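Local atomic coordinates of putative hydrolase (PDB entry 3LLC), a protein that probably hydrolyses acyl esters and thioesters, consistent with an acyl-protein thioesterase of the alpha/beta hydrolase family that removes fatty acyl groups from proteins. Residues F149-I154 / A195-A200; I14-G17 / A22-I25; G52-E57 / D256-A261; Q125-K128 / D132-T135. One frame throughout, in Å; residues are numbered along the deposited sequence. Where two conformers were deposited one is given.

Interaction 1: residues F149-I154 / A195-A200; sequences FTSDLI and ANRVMA. With EDO (1,2-ethanediol), chain C; EDO (1,2-ethanediol), chain D.
Arg197 reaches across to Asp152 by one corner of its guanidinium group: NH2 lies 3.0 Å from Asp152 OD1, a salt bridge whose hydrogen bond is weak, bent to 127° at the N-H. The two flat groups are far from coplanar, their planes 60° apart. A water in the guanidinium plane supplies the second link, accepting from Arg197 NE at 3.0 Å and donating to Asp152 OD2 at 2.7 Å. Over one face of the guanidinium sits Ser151 OG, displaced toward the rim; its 3.4 Å approach to Arg197 NE is too badly angled for a hydrogen bond. The hydroxyl instead donates to Asp152 OD1 at 2.8 Å, coming from above the carboxylate plane. CE of the selenomethionine Met199 touches Asp152 OD2 at 3.5 Å. The reach of Arg197 comes from an almost straight chain, CG anti to the backbone N (chi1 -166°). Further out, Asp148 receives the backbone N-H groups of Val198 and Met199, tying the 195-200 loop to the start of helix 149-154. The Val198 carbonyl O accepts a 2.7 Å hydrogen bond from O2 of an ethanediol. The helix follows strand 136-143 and the loop precedes strand 209-214, so the contact joins both ends of the excursion between these neighbouring parallel strands, probably a lid insertion. Lys227, on helix 222-230, forms a salt bridge with Asp152 OD2. With a lysine, an arginine, a hydroxyl and a water around one carboxylate, Asp152 is probably held firmly in its ionised form.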
loop_
_atom_site.group_PDB
_atom_site.type_symbol
_atom_site.label_atom_id
_atom_site.label_comp_id
_atom_site.label_asym_id
_atom_site.label_seq_id
_atom_site.Cartn_x
_atom_site.Cartn_y
_atom_site.Cartn_z
ATOM N N PHE A 149 0.307 6.909 9.593
ATOM C CA PHE A 149 0.442 8.318 9.193
ATOM C C PHE A 149 -0.548 9.233 9.907
ATOM O O PHE A 149 -0.238 10.411 10.181
ATOM C CB PHE A 149 0.476 8.509 7.644
ATOM C CG PHE A 149 -0.857 8.411 6.937
ATOM C CD1 PHE A 149 -1.796 9.418 7.006
ATOM C CD2 PHE A 149 -1.124 7.324 6.089
ATOM C CE1 PHE A 149 -2.998 9.312 6.299
ATOM C CE2 PHE A 149 -2.328 7.231 5.393
ATOM C CZ PHE A 149 -3.240 8.211 5.493
ATOM N N THR A 150 -1.750 8.732 10.218
ATOM C CA THR A 150 -2.773 9.573 10.862
ATOM C C THR A 150 -2.323 10.019 12.253
ATOM O O THR A 150 -2.417 11.194 12.581
ATOM C CB THR A 150 -4.166 8.875 10.917
ATOM O OG1 THR A 150 -4.048 7.647 11.661
ATOM C CG2 THR A 150 -4.688 8.586 9.499
ATOM N N SER A 151 -1.782 9.101 13.067
ATOM C CA SER A 151 -1.387 9.434 14.409
ATOM C C SER A 151 0.027 10.050 14.483
ATOM O O SER A 151 0.301 10.886 15.376
ATOM C CB SER A 151 -1.450 8.193 15.342
ATOM O OG SER A 151 -0.622 7.148 14.871
ATOM N N ASP A 152 0.901 9.648 13.593
ATOM C CA ASP A 152 2.336 9.991 13.715
ATOM C C ASP A 152 2.764 11.178 12.852
ATOM O O ASP A 152 3.679 11.874 13.242
ATOM C CB ASP A 152 3.236 8.802 13.381
ATOM C CG ASP A 152 3.095 7.640 14.372
ATOM O OD1 ASP A 152 2.124 7.618 15.160
ATOM O OD2 ASP A 152 3.954 6.726 14.299
ATOM N N LEU A 153 2.140 11.361 11.686
ATOM C CA LEU A 153 2.510 12.446 10.757
ATOM C C LEU A 153 1.462 13.566 10.694
ATOM O O LEU A 153 1.837 14.738 10.561
ATOM C CB LEU A 153 2.802 11.897 9.363
ATOM C CG LEU A 153 3.912 10.838 9.246
ATOM C CD1 LEU A 153 4.109 10.353 7.793
ATOM C CD2 LEU A 153 5.234 11.380 9.902
ATOM N N ILE A 154 0.172 13.247 10.824
ATOM C CA ILE A 154 -0.877 14.297 10.800
ATOM C C ILE A 154 -1.203 14.907 12.171
ATOM O O ILE A 154 -1.092 16.152 12.363
ATOM C CB ILE A 154 -2.157 13.832 10.077
ATOM C CG1 ILE A 154 -1.829 13.460 8.606
ATOM C CG2 ILE A 154 -3.255 14.928 10.172
ATOM C CD1 ILE A 154 -2.981 12.847 7.801
ATOM N N ALA A 195 -7.135 2.398 15.110
ATOM C CA ALA A 195 -7.525 0.969 15.098
ATOM C C ALA A 195 -6.489 0.125 14.352
ATOM O O ALA A 195 -6.311 -1.025 14.666
ATOM C CB ALA A 195 -8.934 0.752 14.509
ATOM N N ASN A 196 -5.791 0.698 13.379
ATOM C CA ASN A 196 -4.804 -0.001 12.555
ATOM C C ASN A 196 -3.321 0.327 12.849
ATOM O O ASN A 196 -2.413 0.050 12.036
ATOM C CB ASN A 196 -5.123 0.286 11.074
ATOM C CG ASN A 196 -6.387 -0.399 10.617
ATOM O OD1 ASN A 196 -6.351 -1.591 10.288
ATOM N ND2 ASN A 196 -7.533 0.345 10.581
ATOM N N ARG A 197 -3.062 0.920 14.020
ATOM C CA ARG A 197 -1.719 1.364 14.338
ATOM C C ARG A 197 -0.807 0.128 14.450
ATOM O O ARG A 197 -1.120 -0.807 15.215
ATOM C CB ARG A 197 -1.715 2.168 15.643
ATOM C CG ARG A 197 -0.437 2.975 15.908
ATOM C CD ARG A 197 -0.572 3.823 17.180
ATOM N NE ARG A 197 0.438 4.885 17.206
ATOM C CZ ARG A 197 0.424 5.931 18.025
ATOM N NH1 ARG A 197 -0.521 6.075 18.943
ATOM N NH2 ARG A 197 1.389 6.852 17.920
ATOM N N VAL A 198 0.277 0.126 13.700
ATOM C CA VAL A 198 1.221 -1.031 13.659
ATOM C C VAL A 198 2.534 -0.852 14.419
ATOM O O VAL A 198 3.156 -1.867 14.817
ATOM C CB VAL A 198 1.491 -1.525 12.195
ATOM C CG1 VAL A 198 0.206 -2.006 11.537
ATOM C CG2 VAL A 198 2.197 -0.465 11.306
HETATM N N MSE A 199 2.972 0.404 14.661
HETATM C CA MSE A 199 4.250 0.662 15.331
HETATM C C MSE A 199 4.158 0.964 16.837
HETATM O O MSE A 199 5.112 1.471 17.416
HETATM C CB MSE A 199 5.050 1.756 14.580
HETATM C CG MSE A 199 5.376 1.372 13.129
HETATM SE SE MSE A 199 6.636 2.638 12.272
HETATM C CE MSE A 199 5.426 4.179 12.357
ATOM N N ALA A 200 3.034 0.655 17.481
ATOM C CA ALA A 200 2.969 0.745 18.939
ATOM C C ALA A 200 3.676 -0.482 19.585
ATOM O O ALA A 200 3.955 -0.481 20.772
ATOM C CB ALA A 200 1.510 0.898 19.482
HETATM C C1 EDO C . 1.975 -5.016 17.302
HETATM O O1 EDO C . 1.935 -3.728 17.913
HETATM C C2 EDO C . 2.689 -4.856 15.980
HETATM O O2 EDO C . 1.801 -4.204 15.107
HETATM C C1 EDO D . -3.703 -3.237 14.695
HETATM O O1 EDO D . -4.911 -4.018 14.555
HETATM C C2 EDO D . -2.519 -3.939 14.052
HETATM O O2 EDO D . -1.466 -4.152 14.990
HETATM O O HOH W 1 2.927 4.661 15.631
#

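Interaction 2: residues I14-G17 / A22-I25; sequences ITVG and ARSI
Ile14 pairs with Ile25 through two backbone hydrogen bonds, Ile14 N to Ile25 O at 2.9 Å and Ile25 N to Ile14 O at 2.8 Å, the second nearly straight at 170°. This is a hydrogen-bonded pair of the antiparallel hairpin made by strands 9-16 and 23-30. Thr15 faces Ser24 in the next, non-hydrogen-bonded pair; the two hydroxyls lie on the outer face, 4.4 Å apart from Thr15 OG1 to Ser24 OG, and, in one of the two deposited conformers of Ser24, a water is hydrogen-bonded to both. Val16 restores the backbone pairing, exchanging two bonds of 2.9 Å with Arg23, its N with O and its O with N. Its side chain divides its work. CG1 lies over the centre of one face of the Arg23 guanidinium, 3.9 Å from CZ, whereas CG2, beside the backbone N, meets Ile25 CG1 at 3.6 Å. A bend at chi2 (-99°) brings the Arg23 guanidinium against Val16 CG1. Gly17 leaves the strand at a positive phi of 89°, and its CA lies 3.9 Å from Arg23 NH1. Salt bridges to Glu94 and Glu95 hold the guanidinium on helix 89-103, which packs against the face carrying Ile14, Val16, Arg23 and Ile25. In the main sheet, strand 23-30 lies between the edge strand 9-16 and strand 68-72, antiparallel to both.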
loop_
_atom_site.group_PDB
_atom_site.type_symbol
_atom_site.label_atom_id
_atom_site.label_comp_id
_atom_site.label_asym_id
_atom_site.label_seq_id
_atom_site.Cartn_x
_atom_site.Cartn_y
_atom_site.Cartn_z
ATOM N N ILE A 14 -14.655 -7.584 -8.271
ATOM C CA ILE A 14 -14.816 -8.358 -7.035
ATOM C C ILE A 14 -15.720 -7.627 -6.045
ATOM O O ILE A 14 -15.453 -6.472 -5.687
ATOM C CB ILE A 14 -13.433 -8.628 -6.382
ATOM C CG1 ILE A 14 -12.547 -9.478 -7.312
ATOM C CG2 ILE A 14 -13.593 -9.272 -4.968
ATOM C CD1 ILE A 14 -11.309 -8.775 -7.837
ATOM N N THR A 15 -16.754 -8.304 -5.554
ATOM C CA THR A 15 -17.642 -7.716 -4.553
ATOM C C THR A 15 -17.025 -7.854 -3.154
ATOM O O THR A 15 -16.598 -8.936 -2.766
ATOM C CB THR A 15 -19.016 -8.362 -4.581
ATOM O OG1 THR A 15 -19.558 -8.277 -5.908
ATOM C CG2 THR A 15 -19.984 -7.674 -3.612
ATOM N N VAL A 16 -16.967 -6.742 -2.421
ATOM C CA VAL A 16 -16.393 -6.689 -1.072
ATOM C C VAL A 16 -17.437 -6.099 -0.137
ATOM O O VAL A 16 -18.063 -5.092 -0.455
ATOM C CB VAL A 16 -15.098 -5.851 -1.039
ATOM C CG1 VAL A 16 -14.462 -5.856 0.389
ATOM C CG2 VAL A 16 -14.077 -6.325 -2.107
ATOM N N GLY A 17 -17.688 -6.758 0.999
ATOM C CA GLY A 17 -18.652 -6.256 1.984
ATOM C C GLY A 17 -20.084 -6.727 1.775
ATOM O O GLY A 17 -20.410 -7.365 0.756
ATOM N N ALA A 22 -21.550 -2.897 0.749
ATOM C CA ALA A 22 -20.998 -3.637 -0.399
ATOM C C ALA A 22 -20.430 -2.655 -1.428
ATOM O O ALA A 22 -20.988 -1.581 -1.647
ATOM C CB ALA A 22 -22.017 -4.537 -1.027
ATOM N N ARG A 23 -19.294 -2.997 -2.014
ATOM C CA ARG A 23 -18.742 -2.229 -3.122
ATOM C C ARG A 23 -18.008 -3.152 -4.090
ATOM O O ARG A 23 -17.430 -4.168 -3.685
ATOM C CB ARG A 23 -17.809 -1.111 -2.609
ATOM C CG ARG A 23 -16.562 -1.551 -1.838
ATOM C CD ARG A 23 -16.764 -1.439 -0.381
ATOM N NE ARG A 23 -15.584 -1.691 0.444
ATOM C CZ ARG A 23 -15.630 -2.324 1.611
ATOM N NH1 ARG A 23 -16.794 -2.810 2.065
ATOM N NH2 ARG A 23 -14.529 -2.484 2.329
ATOM N N SER A 24 -18.021 -2.781 -5.365
ATOM C CA SER A 24 -17.324 -3.549 -6.403
ATOM C C SER A 24 -15.920 -2.970 -6.654
ATOM O O SER A 24 -15.764 -1.764 -6.926
ATOM C CB SER A 24 -18.115 -3.573 -7.721
ATOM O OG SER A 24 -19.364 -4.249 -7.645
ATOM N N ILE A 25 -14.902 -3.834 -6.571
ATOM C CA ILE A 25 -13.503 -3.474 -6.756
ATOM C C ILE A 25 -13.007 -3.946 -8.136
ATOM O O ILE A 25 -13.148 -5.132 -8.519
ATOM C CB ILE A 25 -12.630 -4.094 -5.589
ATOM C CG1 ILE A 25 -13.100 -3.548 -4.246
ATOM C CG2 ILE A 25 -11.115 -3.899 -5.843
ATOM C CD1 ILE A 25 -13.053 -1.968 -4.101
HETATM O O HOH W 2 -18.604 -6.943 -8.182
#

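Interaction 3: residues G52-E57 / D256-A261; sequences GTKALE and DRMRNA
Glu57 and Arg259 form the ionic part of the contact, a salt bridge with a hydrogen bond from Arg259 NH1 to Glu57 OE1 of 3.0 Å. The donor approaches nearly along the carboxylate C-O axis, but the oxygen is tilted out of the guanidinium plane and the N-H is bent to 137°. With the two flat groups 70° apart and the side chains crossing at about a right angle, only one oxygen and one nitrogen engage. Beside the polar link, Arg259 CD packs 3.6 Å from Glu57 OE1. NH1 also makes a salt bridge to Asp60, one turn further along helix 53-65, so a single nitrogen ties two acids of that helix to helix 252-266.

The short helical segments run in roughly the same direction, 39° apart with axes 10.9 Å from each other. In the alpha/beta hydrolase fold these are the first helix and the last, lying side by side on one face of the central sheet: Lys54 touches Trp42 of strand 39-43, and Met258 touches Ile143 of strand 136-143.

Van der Waals packing belongs mainly to the selenomethionine Met258. Its chain stretches toward helix 53-65, CG anti to the backbone N, then turns at chi3 so that CE comes 3.6 Å from the carbonyl O of Lys54 and 4.0 Å from Glu57 CB. The selenium itself lies 4.2 Å from Lys54 CB. Beyond that carbon the lysine leads away, and its NZ is hydrogen-bonded to the carbonyl O of Arg248.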
loop_
_atom_site.group_PDB
_atom_site.type_symbol
_atom_site.label_atom_id
_atom_site.label_comp_id
_atom_site.label_asym_id
_atom_site.label_seq_id
_atom_site.Cartn_x
_atom_site.Cartn_y
_atom_site.Cartn_z
ATOM N N GLY A 52 -0.971 4.171 -12.666
ATOM C CA GLY A 52 0.225 4.961 -12.354
ATOM C C GLY A 52 1.549 4.339 -12.795
ATOM O O GLY A 52 1.654 3.114 -12.994
ATOM N N THR A 53 2.571 5.181 -12.952
ATOM C CA THR A 53 3.881 4.732 -13.466
ATOM C C THR A 53 4.489 3.562 -12.718
ATOM O O THR A 53 4.916 2.593 -13.351
ATOM C CB THR A 53 4.905 5.889 -13.427
ATOM O OG1 THR A 53 4.400 6.921 -14.269
ATOM C CG2 THR A 53 6.279 5.445 -13.940
ATOM N N LYS A 54 4.550 3.660 -11.398
ATOM C CA LYS A 54 5.199 2.591 -10.577
ATOM C C LYS A 54 4.434 1.253 -10.699
ATOM O O LYS A 54 5.062 0.181 -10.847
ATOM C CB LYS A 54 5.356 2.998 -9.125
ATOM C CG LYS A 54 6.441 4.063 -8.847
ATOM C CD LYS A 54 6.630 4.300 -7.336
ATOM C CE LYS A 54 5.432 4.876 -6.574
ATOM N NZ LYS A 54 5.140 6.327 -6.999
ATOM N N ALA A 55 3.106 1.330 -10.674
ATOM C CA ALA A 55 2.239 0.147 -10.838
ATOM C C ALA A 55 2.462 -0.536 -12.176
ATOM O O ALA A 55 2.605 -1.780 -12.237
ATOM C CB ALA A 55 0.743 0.498 -10.645
ATOM N N LEU A 56 2.514 0.264 -13.262
ATOM C CA LEU A 56 2.736 -0.279 -14.595
ATOM C C LEU A 56 4.117 -0.933 -14.723
ATOM O O LEU A 56 4.263 -1.941 -15.453
ATOM C CB LEU A 56 2.583 0.805 -15.693
ATOM C CG LEU A 56 1.170 1.329 -15.989
ATOM C CD1 LEU A 56 1.231 2.499 -17.046
ATOM C CD2 LEU A 56 0.243 0.208 -16.478
ATOM N N GLU A 57 5.122 -0.338 -14.057
ATOM C CA GLU A 57 6.479 -0.880 -14.055
ATOM C C GLU A 57 6.559 -2.229 -13.338
ATOM O O GLU A 57 7.263 -3.142 -13.820
ATOM C CB GLU A 57 7.495 0.114 -13.468
ATOM C CG GLU A 57 7.767 1.304 -14.430
ATOM C CD GLU A 57 8.609 0.982 -15.649
ATOM O OE1 GLU A 57 9.285 -0.076 -15.728
ATOM O OE2 GLU A 57 8.645 1.834 -16.557
ATOM N N ASP A 256 14.569 1.767 -11.724
ATOM C CA ASP A 256 15.608 0.729 -11.789
ATOM C C ASP A 256 15.849 0.107 -10.407
ATOM O O ASP A 256 15.923 -1.119 -10.287
ATOM C CB ASP A 256 16.929 1.270 -12.333
ATOM C CG ASP A 256 16.887 1.574 -13.831
ATOM O OD1 ASP A 256 15.918 1.214 -14.514
ATOM O OD2 ASP A 256 17.851 2.169 -14.323
ATOM N N ARG A 257 15.977 0.945 -9.354
ATOM C CA ARG A 257 16.154 0.409 -7.985
ATOM C C ARG A 257 14.946 -0.411 -7.527
ATOM O O ARG A 257 15.098 -1.464 -6.897
ATOM C CB ARG A 257 16.442 1.517 -6.942
ATOM C CG ARG A 257 17.910 1.910 -6.831
ATOM C CD ARG A 257 18.122 2.997 -5.734
ATOM N NE ARG A 257 17.626 4.290 -6.206
ATOM C CZ ARG A 257 18.315 5.160 -6.930
ATOM N NH1 ARG A 257 19.594 4.943 -7.236
ATOM N NH2 ARG A 257 17.722 6.287 -7.349
HETATM N N MSE A 258 13.737 0.069 -7.809
HETATM C CA MSE A 258 12.529 -0.653 -7.396
HETATM C C MSE A 258 12.424 -2.006 -8.140
HETATM O O MSE A 258 12.083 -3.030 -7.539
HETATM C CB MSE A 258 11.267 0.166 -7.705
HETATM C CG MSE A 258 9.997 -0.496 -7.213
HETATM SE SE MSE A 258 8.360 0.433 -7.841
HETATM C CE MSE A 258 8.408 -0.096 -9.588
ATOM N N ARG A 259 12.662 -1.999 -9.438
ATOM C CA ARG A 259 12.584 -3.248 -10.236
ATOM C C ARG A 259 13.653 -4.263 -9.763
ATOM O O ARG A 259 13.389 -5.468 -9.646
ATOM C CB ARG A 259 12.734 -2.951 -11.726
ATOM C CG ARG A 259 11.477 -2.324 -12.337
ATOM C CD ARG A 259 11.735 -1.920 -13.791
ATOM N NE ARG A 259 12.037 -3.049 -14.675
ATOM C CZ ARG A 259 11.237 -3.519 -15.638
ATOM N NH1 ARG A 259 10.060 -2.972 -15.889
ATOM N NH2 ARG A 259 11.629 -4.531 -16.398
ATOM N N ASN A 260 14.845 -3.771 -9.445
ATOM C CA ASN A 260 15.897 -4.649 -8.943
ATOM C C ASN A 260 15.528 -5.240 -7.556
ATOM O O ASN A 260 15.831 -6.412 -7.285
ATOM C CB ASN A 260 17.246 -3.931 -8.904
ATOM C CG ASN A 260 17.869 -3.765 -10.301
ATOM O OD1 ASN A 260 17.551 -4.497 -11.232
ATOM N ND2 ASN A 260 18.772 -2.808 -10.431
ATOM N N ALA A 261 14.894 -4.441 -6.710
ATOM C CA ALA A 261 14.451 -4.890 -5.368
ATOM C C ALA A 261 13.388 -6.016 -5.498
ATOM O O ALA A 261 13.462 -7.037 -4.800
ATOM C CB ALA A 261 13.890 -3.720 -4.526
#

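Interaction 4: residues Q125-K128 / D132-T135; sequences QELK and DNPT. With EDO (1,2-ethanediol), chain C.
Asn133 OD1 accepts one weak hydrogen bond, from the backbone N of Thr135 at 3.3 Å, while the methyl CD2 of Leu127 is merely packed against it at 3.6 Å. In this one of the two deposited Asn133 conformers, the bond to the N-H two residues on makes a weak Asx turn. The turn lies in the connection from helix 115-128 to strand 136-143, part of a beta-alpha-beta crossover of the alpha/beta hydrolase fold, in which strand 107-113 comes before the helix and lies next to 136-143 in the sheet. The side chains of Asn133 and of Leu127, in the last turn of the helix, cross at about a right angle: Leu127 CB faces Asn133 ND2 at 3.5 Å, and CD2 reaches past to the oxygen. Asn133 presents both amide atoms because its CG is anti to the backbone N (chi1 -157°), which throws the group back toward the helix end. The second conformer suggests that the asparagine is not rigidly fixed. Leu127 also packs on Leu97 and Leu100 of helix 89-103, and Thr135, which touches Leu100 as well, is hydrogen-bonded through OG1 to the carbonyl O of Pro105. Leu127 is therefore buried between the neighbouring helix and the loop. Two residues earlier, the extended Gln125 side chain points to the other side of the helix, where its NE2 donates to O2 of an ethanediol at 2.8 Å.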
loop_
_atom_site.group_PDB
_atom_site.type_symbol
_atom_site.label_atom_id
_atom_site.label_comp_id
_atom_site.label_asym_id
_atom_site.label_seq_id
_atom_site.Cartn_x
_atom_site.Cartn_y
_atom_site.Cartn_z
ATOM N N GLN A 125 -0.130 -9.270 8.836
ATOM C CA GLN A 125 -0.698 -9.586 10.158
ATOM C C GLN A 125 -2.004 -10.355 10.063
ATOM O O GLN A 125 -2.197 -11.336 10.794
ATOM C CB GLN A 125 -0.892 -8.312 11.046
ATOM C CG GLN A 125 0.424 -7.613 11.386
ATOM C CD GLN A 125 0.238 -6.327 12.207
ATOM O OE1 GLN A 125 -0.793 -5.630 12.093
ATOM N NE2 GLN A 125 1.203 -6.048 13.084
ATOM N N GLU A 126 -2.881 -9.961 9.139
ATOM C CA GLU A 126 -4.182 -10.636 8.947
ATOM C C GLU A 126 -3.976 -12.064 8.422
ATOM O O GLU A 126 -4.631 -12.998 8.861
ATOM C CB GLU A 126 -5.092 -9.858 7.960
ATOM C CG GLU A 126 -5.565 -8.469 8.443
ATOM C CD GLU A 126 -6.852 -8.499 9.297
ATOM O OE1 GLU A 126 -7.965 -8.563 8.720
ATOM O OE2 GLU A 126 -6.751 -8.399 10.543
ATOM N N LEU A 127 -3.069 -12.226 7.459
ATOM C CA LEU A 127 -2.773 -13.586 6.939
ATOM C C LEU A 127 -2.153 -14.485 8.009
ATOM O O LEU A 127 -2.569 -15.648 8.181
ATOM C CB LEU A 127 -1.870 -13.507 5.703
ATOM C CG LEU A 127 -2.487 -12.813 4.480
ATOM C CD1 LEU A 127 -1.431 -12.576 3.373
ATOM C CD2 LEU A 127 -3.668 -13.589 3.930
ATOM N N LYS A 128 -1.190 -13.964 8.768
ATOM C CA LYS A 128 -0.574 -14.770 9.856
ATOM C C LYS A 128 -1.582 -15.137 10.955
ATOM O O LYS A 128 -1.458 -16.193 11.581
ATOM C CB LYS A 128 0.722 -14.113 10.418
ATOM C CG LYS A 128 1.897 -14.165 9.374
ATOM C CD LYS A 128 3.224 -13.392 9.707
ATOM C CE LYS A 128 4.118 -14.114 10.730
ATOM N NZ LYS A 128 4.491 -15.506 10.327
ATOM N N ASP A 132 -6.384 -21.250 7.904
ATOM C CA ASP A 132 -6.352 -21.664 6.498
ATOM C C ASP A 132 -5.758 -20.542 5.640
ATOM O O ASP A 132 -6.463 -19.570 5.308
ATOM C CB ASP A 132 -7.765 -22.018 6.007
ATOM N N ASN A 133 -4.461 -20.660 5.313
ATOM C CA ASN A 133 -3.844 -19.714 4.398
ATOM C C ASN A 133 -3.224 -20.378 3.175
ATOM O O ASN A 133 -2.116 -20.937 3.219
ATOM C CB ASN A 133 -2.837 -18.819 5.098
ATOM C CG ASN A 133 -2.613 -17.530 4.349
ATOM O OD1 ASN A 133 -3.382 -17.161 3.441
ATOM N ND2 ASN A 133 -1.553 -16.837 4.712
ATOM N N PRO A 134 -3.964 -20.308 2.050
ATOM C CA PRO A 134 -3.381 -20.811 0.801
ATOM C C PRO A 134 -2.261 -19.891 0.251
ATOM O O PRO A 134 -1.485 -20.329 -0.602
ATOM C CB PRO A 134 -4.576 -20.850 -0.162
ATOM C CG PRO A 134 -5.566 -19.863 0.375
ATOM C CD PRO A 134 -5.234 -19.590 1.824
ATOM N N THR A 135 -2.166 -18.653 0.751
ATOM C CA THR A 135 -1.150 -17.710 0.284
ATOM C C THR A 135 -0.055 -17.389 1.313
ATOM O O THR A 135 -0.324 -16.795 2.350
ATOM C CB THR A 135 -1.799 -16.381 -0.158
ATOM O OG1 THR A 135 -2.773 -16.646 -1.186
ATOM C CG2 THR A 135 -0.716 -15.419 -0.706
HETATM C C1 EDO C . 1.975 -5.016 17.302
HETATM O O1 EDO C . 1.935 -3.728 17.913
HETATM C C2 EDO C . 2.689 -4.856 15.980
HETATM O O2 EDO C . 1.801 -4.204 15.107
#

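In the fold
Along the chain, interaction 2 comes first, then interaction 4, then interaction 1, the last two nested within the long loop that interaction 3 closes. Interaction 2 sits at the hairpin edge of the eight-stranded sheet. Interactions 1 and 3 lie on opposite sides of the chain centre, their own centres 26 Å apart. Interactions 3 and 4 are equally far apart, centre to centre. Helix 89-103 links 2 and 4, whose centres are 20 Å apart, because it packs against both. Interactions 1 and 4 touch where Val198 meets Gln125, and one ethanediol binds to both residues. Helix 115-128, which carries Gln125 and Leu127, follows the probable nucleophile elbow.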